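Local coordinates for penicillin-binding protein 2B (Streptococcus pneumoniae, PDB 2WAD), which probably forms peptide cross-links between adjacent glycan strands of cell-wall peptidoglycan as the transpeptidase of the elongasome, and binds penicillin, at residues Pro109-Arg114 against Glu174-Ser179; Ser326-Glu331 against Gly368-Asp373; Leu453-Gln458 against Met475-Ser480. All coordinates share one frame; numbering follows the deposited sequence.

Interaction 1. Residues Pro109-Arg114 against Glu174-Ser179; sequences PNLTER and EIYLFS
Within the dimerisation-domain part of the chain, Leu111 packs on Ile175 and Tyr176, joining the loop that leads into helix 113-121 to the flank of helix 169-182. Thr112, one residue on, is the N-cap of helix 113-121, and Gln115 OE1 returns a bond to Thr112 N in the manner of a capping box, so Leu111 sits immediately outside the capped turn. Its CG lies beside the backbone N (chi1 -53°), which carries the end of the side chain nearer the helix than its first bond would suggest. Leucine suits the place because its two methyls spread over the helix flank, both against Ile175 CG2 and CD2 alone reaching Tyr176 as well. CD1 meets Ile175 CG2 at 4.0 Å, the two side chains crossing at about a right angle. CD2 rests on the helix backbone, 3.8 Å from Tyr176 CA, and also comes near the edge of the tyrosine ring, close to its plane. The tyrosine OH, at the far end of the ring, bonds to Lys241 NZ, so the aromatic serves both an apolar and a polar neighbour. Ile175 is buried and also touches Tyr119 of helix 113-121. Ser179, one turn along, turns its hydroxyl back onto the helix: Ile175 O is gripped twice, by Ser179 N at 3.1 Å and, from the opposite face of the carbonyl plane, by Ser179 OG at 2.7 Å.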
loop_
_atom_site.group_PDB
_atom_site.type_symbol
_atom_site.label_atom_id
_atom_site.label_comp_id
_atom_site.label_asym_id
_atom_site.label_seq_id
_atom_site.Cartn_x
_atom_site.Cartn_y
_atom_site.Cartn_z
ATOM N N PRO A 109 -10.105 -23.620 25.571
ATOM C CA PRO A 109 -10.810 -24.479 24.627
ATOM C C PRO A 109 -12.090 -23.842 24.080
ATOM O O PRO A 109 -13.103 -23.818 24.788
ATOM C CB PRO A 109 -11.172 -25.693 25.489
ATOM C CG PRO A 109 -11.082 -25.209 26.936
ATOM C CD PRO A 109 -10.653 -23.765 26.928
ATOM N N ASN A 110 -12.048 -23.362 22.835
ATOM C CA ASN A 110 -13.199 -22.727 22.185
ATOM C C ASN A 110 -13.836 -23.538 21.054
ATOM O O ASN A 110 -13.528 -23.315 19.885
ATOM C CB ASN A 110 -12.802 -21.362 21.613
ATOM C CG ASN A 110 -12.640 -20.294 22.682
ATOM O OD1 ASN A 110 -11.668 -19.533 22.663
ATOM N ND2 ASN A 110 -13.587 -20.229 23.618
ATOM N N LEU A 111 -14.756 -24.435 21.391
ATOM C CA LEU A 111 -15.316 -25.373 20.421
ATOM C C LEU A 111 -16.510 -24.854 19.627
ATOM O O LEU A 111 -17.491 -24.402 20.224
ATOM C CB LEU A 111 -15.747 -26.643 21.152
ATOM C CG LEU A 111 -14.640 -27.246 22.015
ATOM C CD1 LEU A 111 -15.213 -28.262 22.991
ATOM C CD2 LEU A 111 -13.575 -27.858 21.115
ATOM N N THR A 112 -16.435 -24.962 18.298
ATOM C CA THR A 112 -17.565 -24.679 17.401
ATOM C C THR A 112 -18.551 -25.850 17.355
ATOM O O THR A 112 -18.167 -27.003 17.535
ATOM C CB THR A 112 -17.115 -24.348 15.955
ATOM O OG1 THR A 112 -17.023 -25.545 15.171
ATOM C CG2 THR A 112 -15.781 -23.632 15.945
ATOM N N GLU A 113 -19.827 -25.566 17.107
ATOM C CA GLU A 113 -20.838 -26.607 17.253
ATOM C C GLU A 113 -20.685 -27.734 16.239
ATOM O O GLU A 113 -21.090 -28.864 16.507
ATOM C CB GLU A 113 -22.258 -26.034 17.245
ATOM C CG GLU A 113 -22.531 -25.026 18.357
ATOM C CD GLU A 113 -22.281 -23.591 17.901
ATOM O OE1 GLU A 113 -21.665 -23.395 16.825
ATOM O OE2 GLU A 113 -22.707 -22.658 18.620
ATOM N N ARG A 114 -20.102 -27.425 15.081
ATOM C CA ARG A 114 -19.772 -28.454 14.099
ATOM C C ARG A 114 -18.671 -29.372 14.650
ATOM O O ARG A 114 -18.733 -30.595 14.497
ATOM C CB ARG A 114 -19.397 -27.829 12.754
ATOM C CG ARG A 114 -18.717 -28.753 11.747
ATOM C CD ARG A 114 -19.625 -29.866 11.212
ATOM N NE ARG A 114 -18.878 -30.778 10.340
ATOM C CZ ARG A 114 -19.217 -31.124 9.099
ATOM N NH1 ARG A 114 -20.334 -30.665 8.544
ATOM N NH2 ARG A 114 -18.438 -31.953 8.412
ATOM N N GLU A 174 -10.024 -32.976 25.166
ATOM C CA GLU A 174 -9.814 -34.006 24.171
ATOM C C GLU A 174 -10.617 -33.679 22.916
ATOM O O GLU A 174 -10.133 -33.864 21.794
ATOM C CB GLU A 174 -10.034 -35.418 24.719
ATOM C CG GLU A 174 -11.467 -35.858 24.868
ATOM C CD GLU A 174 -11.571 -37.257 25.449
ATOM O OE1 GLU A 174 -10.625 -37.719 26.131
ATOM O OE2 GLU A 174 -12.614 -37.898 25.218
ATOM N N ILE A 175 -11.809 -33.118 23.101
ATOM C CA ILE A 175 -12.598 -32.698 21.945
ATOM C C ILE A 175 -11.844 -31.679 21.114
ATOM O O ILE A 175 -11.836 -31.732 19.882
ATOM C CB ILE A 175 -13.975 -32.140 22.324
ATOM C CG1 ILE A 175 -14.773 -33.197 23.085
ATOM C CG2 ILE A 175 -14.723 -31.730 21.059
ATOM C CD1 ILE A 175 -16.185 -32.752 23.410
ATOM N N TYR A 176 -11.181 -30.757 21.797
ATOM C CA TYR A 176 -10.322 -29.794 21.114
ATOM C C TYR A 176 -9.206 -30.438 20.290
ATOM O O TYR A 176 -8.988 -30.080 19.139
ATOM C CB TYR A 176 -9.740 -28.798 22.121
ATOM C CG TYR A 176 -8.833 -27.770 21.483
ATOM C CD1 TYR A 176 -9.350 -26.769 20.667
ATOM C CD2 TYR A 176 -7.462 -27.813 21.686
ATOM C CE1 TYR A 176 -8.516 -25.820 20.084
ATOM C CE2 TYR A 176 -6.621 -26.892 21.109
ATOM C CZ TYR A 176 -7.151 -25.895 20.315
ATOM O OH TYR A 176 -6.292 -24.987 19.753
ATOM N N LEU A 177 -8.485 -31.372 20.900
ATOM C CA LEU A 177 -7.407 -32.108 20.246
ATOM C C LEU A 177 -7.867 -32.917 19.032
ATOM O O LEU A 177 -7.286 -32.778 17.951
ATOM C CB LEU A 177 -6.664 -32.997 21.251
ATOM C CG LEU A 177 -5.701 -32.208 22.156
ATOM C CD1 LEU A 177 -5.159 -33.053 23.298
ATOM C CD2 LEU A 177 -4.560 -31.483 21.424
ATOM N N PHE A 178 -8.894 -33.748 19.212
ATOM C CA PHE A 178 -9.595 -34.399 18.101
ATOM C C PHE A 178 -9.853 -33.466 16.902
ATOM O O PHE A 178 -9.454 -33.774 15.773
ATOM C CB PHE A 178 -10.908 -34.965 18.624
ATOM C CG PHE A 178 -11.741 -35.642 17.580
ATOM C CD1 PHE A 178 -11.706 -37.017 17.450
ATOM C CD2 PHE A 178 -12.583 -34.915 16.755
ATOM C CE1 PHE A 178 -12.476 -37.660 16.502
ATOM C CE2 PHE A 178 -13.368 -35.555 15.807
ATOM C CZ PHE A 178 -13.306 -36.935 15.678
ATOM N N SER A 179 -10.486 -32.315 17.149
ATOM C CA SER A 179 -10.809 -31.376 16.070
ATOM C C SER A 179 -9.555 -31.051 15.251
ATOM O O SER A 179 -9.566 -31.059 14.018
ATOM C CB SER A 179 -11.476 -30.099 16.609
ATOM O OG SER A 179 -12.386 -30.393 17.661
#

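Interaction 2. Residues Ser326-Glu331 against Gly368-Asp373; sequences SYFNSE and GELTPD
Leu370 is the single residue through which the edge strand 370-372 of the transpeptidase domain's antiparallel sheet touches helix 314-334 here, meeting Phe328 on its inner side and Asn329 on its outer side. The domain has the helix-and-sheet architecture shared with beta-lactamases, and in the sheet order strand 370-372 lies outermost, next to strand 355-363. The compact half of the contact is apolar. Leu370 CD2 lies 3.9 Å from Phe328 CE2 and about as far from CD2 of the same ring, approaching it at a slant. Phe328 has its CG turned anti to its own backbone N (chi1 -157°), which sends the ring from the helix toward the sheet. There the ring has several neighbours: Phe651 lies nearly parallel to it, with planes at about 15°, His363 is turned steeply against it, and Leu361 of strand 355-363 also touches it. A large flat side chain suits this buried place, since it spans from helix to sheet and presents carbon to Leu370 and Leu361. Elsewhere on the same helix the chemistry becomes polar: Tyr327 OH bonds to Asp668 OD1 of helix 661-676, and the buried Glu331 carboxylate is held by a salt bridge to Lys659 and a hydrogen bond from Asn654. The loose half lies at the exposed margin, which suits asparagine because its polar end need not be buried and its OD1 can lie against a methyl at van der Waals distance. The two branches of Leu370 therefore divide the contact, CD2 serving the buried ring and CD1 the exposed amide; the second half is loose because little more than one oxygen-to-methyl touch makes it up, although Asn329 OD1 to Leu370 CD1, at 3.5 Å, is shorter than the ring contact.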
loop_
_atom_site.group_PDB
_atom_site.type_symbol
_atom_site.label_atom_id
_atom_site.label_comp_id
_atom_site.label_asym_id
_atom_site.label_seq_id
_atom_site.Cartn_x
_atom_site.Cartn_y
_atom_site.Cartn_z
ATOM N N SER A 326 11.477 17.130 12.523
ATOM C CA SER A 326 12.120 18.379 12.911
ATOM C C SER A 326 11.329 19.644 12.515
ATOM O O SER A 326 10.982 20.480 13.360
ATOM C CB SER A 326 13.559 18.405 12.381
ATOM O OG SER A 326 14.113 19.684 12.622
ATOM N N TYR A 327 11.015 19.776 11.228
ATOM C CA TYR A 327 10.145 20.849 10.778
ATOM C C TYR A 327 8.764 20.903 11.432
ATOM O O TYR A 327 8.292 21.969 11.850
ATOM C CB TYR A 327 9.993 20.838 9.248
ATOM C CG TYR A 327 11.104 21.509 8.478
ATOM C CD1 TYR A 327 11.068 22.878 8.208
ATOM C CD2 TYR A 327 12.192 20.772 8.007
ATOM C CE1 TYR A 327 12.080 23.476 7.482
ATOM C CE2 TYR A 327 13.198 21.363 7.281
ATOM C CZ TYR A 327 13.141 22.714 7.019
ATOM O OH TYR A 327 14.155 23.288 6.279
ATOM N N PHE A 328 8.069 19.781 11.522
ATOM C CA PHE A 328 6.728 19.854 12.126
ATOM C C PHE A 328 6.743 20.344 13.574
ATOM O O PHE A 328 5.878 21.116 13.954
ATOM C CB PHE A 328 5.966 18.515 12.072
ATOM C CG PHE A 328 4.465 18.686 12.166
ATOM C CD1 PHE A 328 3.703 18.913 11.027
ATOM C CD2 PHE A 328 3.817 18.654 13.393
ATOM C CE1 PHE A 328 2.322 19.094 11.105
ATOM C CE2 PHE A 328 2.438 18.834 13.500
ATOM C CZ PHE A 328 1.684 19.063 12.345
ATOM N N ASN A 329 7.676 19.861 14.396
ATOM C CA ASN A 329 7.774 20.335 15.780
ATOM C C ASN A 329 8.116 21.813 15.873
ATOM O O ASN A 329 7.605 22.508 16.740
ATOM C CB ASN A 329 8.800 19.523 16.586
ATOM C CG ASN A 329 8.225 18.223 17.144
ATOM O OD1 ASN A 329 7.140 18.192 17.738
ATOM N ND2 ASN A 329 8.948 17.145 16.940
ATOM N N SER A 330 8.972 22.296 14.978
ATOM C CA SER A 330 9.280 23.723 14.936
ATOM C C SER A 330 8.008 24.523 14.651
ATOM O O SER A 330 7.706 25.522 15.324
ATOM C CB SER A 330 10.345 23.983 13.861
ATOM O OG SER A 330 10.945 25.252 14.040
ATOM N N GLU A 331 7.226 24.063 13.675
ATOM C CA GLU A 331 5.987 24.769 13.335
ATOM C C GLU A 331 4.938 24.642 14.431
ATOM O O GLU A 331 4.073 25.501 14.569
ATOM C CB GLU A 331 5.433 24.298 11.994
ATOM C CG GLU A 331 6.339 24.626 10.832
ATOM C CD GLU A 331 6.377 26.114 10.521
ATOM O OE1 GLU A 331 5.400 26.632 9.934
ATOM O OE2 GLU A 331 7.393 26.766 10.859
ATOM N N GLY A 368 -3.066 15.552 20.359
ATOM C CA GLY A 368 -1.844 16.288 20.086
ATOM C C GLY A 368 -0.701 15.357 19.749
ATOM O O GLY A 368 0.362 15.807 19.332
ATOM N N GLU A 369 -0.915 14.055 19.898
ATOM C CA GLU A 369 0.172 13.094 19.702
ATOM C C GLU A 369 0.635 13.064 18.243
ATOM O O GLU A 369 -0.167 13.299 17.344
ATOM C CB GLU A 369 -0.280 11.693 20.153
ATOM C CG GLU A 369 0.850 10.695 20.451
ATOM C CD GLU A 369 0.331 9.256 20.527
ATOM O OE1 GLU A 369 -0.907 9.077 20.485
ATOM O OE2 GLU A 369 1.135 8.305 20.635
ATOM N N LEU A 370 1.917 12.777 18.024
ATOM C CA LEU A 370 2.504 12.637 16.696
ATOM C C LEU A 370 2.867 11.182 16.466
ATOM O O LEU A 370 3.494 10.569 17.324
ATOM C CB LEU A 370 3.792 13.466 16.576
ATOM C CG LEU A 370 3.707 14.993 16.646
ATOM C CD1 LEU A 370 5.101 15.586 16.476
ATOM C CD2 LEU A 370 2.754 15.596 15.628
ATOM N N THR A 371 2.495 10.633 15.313
ATOM C CA THR A 371 2.763 9.232 15.011
ATOM C C THR A 371 3.220 9.099 13.554
ATOM O O THR A 371 2.802 9.866 12.684
ATOM C CB THR A 371 1.533 8.322 15.297
ATOM O OG1 THR A 371 0.391 8.772 14.549
ATOM C CG2 THR A 371 1.164 8.385 16.761
ATOM N N PRO A 372 4.143 8.165 13.300
ATOM C CA PRO A 372 4.554 7.878 11.936
ATOM C C PRO A 372 3.360 7.443 11.110
ATOM O O PRO A 372 2.501 6.722 11.615
ATOM C CB PRO A 372 5.527 6.708 12.091
ATOM C CG PRO A 372 5.554 6.354 13.563
ATOM C CD PRO A 372 5.042 7.550 14.294
ATOM N N ASP A 373 3.306 7.883 9.855
ATOM C CA ASP A 373 2.140 7.633 9.022
ATOM C C ASP A 373 2.505 7.522 7.549
ATOM O O ASP A 373 1.885 8.169 6.704
ATOM C CB ASP A 373 1.096 8.734 9.237
ATOM C CG ASP A 373 -0.253 8.398 8.599
ATOM O OD1 ASP A 373 -0.511 7.199 8.357
ATOM O OD2 ASP A 373 -1.045 9.335 8.325
#

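Interaction 3. Residues Leu453-Gln458 against Met475-Ser480; sequences LGIMGQ and MGKLRS. Unlike the reference sequence in segment 453-458: Ile455 (reference Leu). Unlike the reference sequence in segment 475-480: Gly476 (reference Glu).
Leu453 O, two residues before the Ile455 that meets Lys477 and Leu478, takes two backbone donors: Gln458 N at 3.2 Å and, more weakly, Met456 N. The bond from Gln458 N and the weak one from Gly457 N to Gly454 O make up a Schellman motif, which closes helix 445-455. Gly457 is its C-prime residue, and its positive phi (78°) is reached most easily without a side chain. The last helical residue, Ile455, then carries the contact across to helix 471-484. Its CG2 is anti to the backbone N and lies against the lysine's aliphatic stem, 3.9 Å from Lys477 CB and equally near Lys477 CD, while the two side chains run antiparallel alongside one another. Lys477 is extended beyond CG, so its methylenes cover the isoleucine and its ammonium group is carried farther along toward the exposed side, a natural use of a long amphipathic chain. The other arm of the branched isoleucine looks inward, and its CD1 meets Leu478 CD1 more loosely at 4.4 Å. Both apolar partners continue into a helical core of the transpeptidase domain: Ile455 touches Ser395 and Leu478 touches Thr392, both on helix 389-398, while Met456 and Met475 reach Phe512 of helix 509-515, so the end of helix 445-455 is packed between helices 389-398, 471-484 and 509-515.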
loop_
_atom_site.group_PDB
_atom_site.type_symbol
_atom_site.label_atom_id
_atom_site.label_comp_id
_atom_site.label_asym_id
_atom_site.label_seq_id
_atom_site.Cartn_x
_atom_site.Cartn_y
_atom_site.Cartn_z
ATOM N N LEU A 453 -12.189 29.599 -17.564
ATOM C CA LEU A 453 -13.358 30.168 -18.238
ATOM C C LEU A 453 -13.302 29.851 -19.743
ATOM O O LEU A 453 -14.317 29.571 -20.365
ATOM C CB LEU A 453 -13.438 31.678 -17.998
ATOM C CG LEU A 453 -14.659 32.398 -18.578
ATOM C CD1 LEU A 453 -15.913 32.017 -17.810
ATOM C CD2 LEU A 453 -14.464 33.900 -18.570
ATOM N N GLY A 454 -12.099 29.855 -20.318
ATOM C CA GLY A 454 -11.910 29.585 -21.734
ATOM C C GLY A 454 -12.161 28.139 -22.137
ATOM O O GLY A 454 -12.524 27.857 -23.277
ATOM N N ILE A 455 -11.939 27.200 -21.225
ATOM C CA ILE A 455 -12.331 25.817 -21.477
ATOM C C ILE A 455 -13.859 25.708 -21.526
ATOM O O ILE A 455 -14.420 24.807 -22.150
ATOM C CB ILE A 455 -11.752 24.903 -20.389
ATOM C CG1 ILE A 455 -10.211 24.962 -20.420
ATOM C CG2 ILE A 455 -12.221 23.470 -20.571
ATOM C CD1 ILE A 455 -9.559 24.300 -19.204
ATOM N N MET A 456 -14.530 26.637 -20.855
ATOM C CA MET A 456 -15.983 26.664 -20.822
ATOM C C MET A 456 -16.526 27.447 -22.032
ATOM O O MET A 456 -17.703 27.793 -22.082
ATOM C CB MET A 456 -16.391 27.347 -19.515
ATOM C CG MET A 456 -17.671 26.895 -18.896
ATOM S SD MET A 456 -17.810 27.467 -17.180
ATOM C CE MET A 456 -19.583 27.540 -17.117
ATOM N N GLY A 457 -15.651 27.766 -22.985
ATOM C CA GLY A 457 -16.016 28.478 -24.211
ATOM C C GLY A 457 -16.231 29.980 -24.103
ATOM O O GLY A 457 -16.851 30.584 -24.980
ATOM N N GLN A 458 -15.715 30.614 -23.052
ATOM C CA GLN A 458 -15.996 32.038 -22.852
ATOM C C GLN A 458 -14.748 32.906 -22.680
ATOM O O GLN A 458 -13.672 32.416 -22.345
ATOM C CB GLN A 458 -16.992 32.223 -21.703
ATOM C CG GLN A 458 -18.385 31.655 -22.028
ATOM C CD GLN A 458 -19.377 31.752 -20.885
ATOM O OE1 GLN A 458 -19.004 31.952 -19.735
ATOM N NE2 GLN A 458 -20.657 31.608 -21.199
ATOM N N MET A 475 -15.708 21.093 -16.597
ATOM C CA MET A 475 -15.179 20.379 -15.434
ATOM C C MET A 475 -14.606 19.020 -15.836
ATOM O O MET A 475 -13.581 18.578 -15.318
ATOM C CB MET A 475 -16.250 20.251 -14.344
ATOM C CG MET A 475 -15.732 19.624 -13.045
ATOM S SD MET A 475 -14.440 20.578 -12.206
ATOM C CE MET A 475 -15.304 21.025 -10.693
ATOM N N GLY A 476 -15.230 18.366 -16.813
ATOM C CA GLY A 476 -14.700 17.090 -17.303
ATOM C C GLY A 476 -13.364 17.218 -18.015
ATOM O O GLY A 476 -12.478 16.361 -17.887
ATOM N N LYS A 477 -13.219 18.280 -18.798
ATOM C CA LYS A 477 -11.983 18.487 -19.544
ATOM C C LYS A 477 -10.812 18.858 -18.631
ATOM O O LYS A 477 -9.683 18.422 -18.868
ATOM C CB LYS A 477 -12.167 19.570 -20.597
ATOM C CG LYS A 477 -12.968 19.154 -21.818
ATOM C CD LYS A 477 -13.241 20.369 -22.704
ATOM C CE LYS A 477 -14.176 20.004 -23.862
ATOM N NZ LYS A 477 -14.130 21.010 -24.966
ATOM N N LEU A 478 -11.092 19.692 -17.627
ATOM C CA LEU A 478 -10.112 20.066 -16.615
ATOM C C LEU A 478 -9.650 18.830 -15.855
ATOM O O LEU A 478 -8.442 18.585 -15.771
ATOM C CB LEU A 478 -10.695 21.119 -15.642
ATOM C CG LEU A 478 -9.738 21.683 -14.574
ATOM C CD1 LEU A 478 -8.650 22.603 -15.197
ATOM C CD2 LEU A 478 -10.482 22.434 -13.466
ATOM N N ARG A 479 -10.604 18.063 -15.309
ATOM C CA ARG A 479 -10.289 16.880 -14.513
ATOM C C ARG A 479 -9.609 15.785 -15.334
ATOM O O ARG A 479 -8.826 14.957 -14.822
ATOM C CB ARG A 479 -11.526 16.318 -13.807
ATOM C CG ARG A 479 -12.131 17.181 -12.694
ATOM C CD ARG A 479 -13.348 16.491 -12.065
ATOM N NE ARG A 479 -13.619 16.971 -10.708
ATOM C CZ ARG A 479 -14.801 16.938 -10.102
ATOM N NH1 ARG A 479 -15.866 16.430 -10.726
ATOM N NH2 ARG A 479 -14.924 17.399 -8.862
ATOM N N SER A 480 -9.875 15.801 -16.632
ATOM C CA SER A 480 -9.200 14.857 -17.519
ATOM C C SER A 480 -7.726 15.186 -17.677
ATOM O O SER A 480 -6.859 14.299 -17.578
ATOM C CB SER A 480 -9.941 14.726 -18.864
ATOM O OG SER A 480 -9.094 14.227 -19.885
#

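All three contacts lie away from the catalytic serine and the zinc-binding residues, and each relies on apolar packing through a branched aliphatic side chain. Interaction 1 belongs to the dimerisation-domain part, with its centre about 65 Å from that of interaction 3 and on the opposite side of the chain's centre; it joins a loop to a helix and is partly buried. Interactions 2 and 3 share the transpeptidase domain but no secondary-structure element, their nearest atoms being about 24 Å apart. Interaction 2 sets a helix against a sheet edge and runs from an aromatic interior to an exposed amide. Interaction 3 joins two helices and is mainly buried, with a lysine stem on its exposed side.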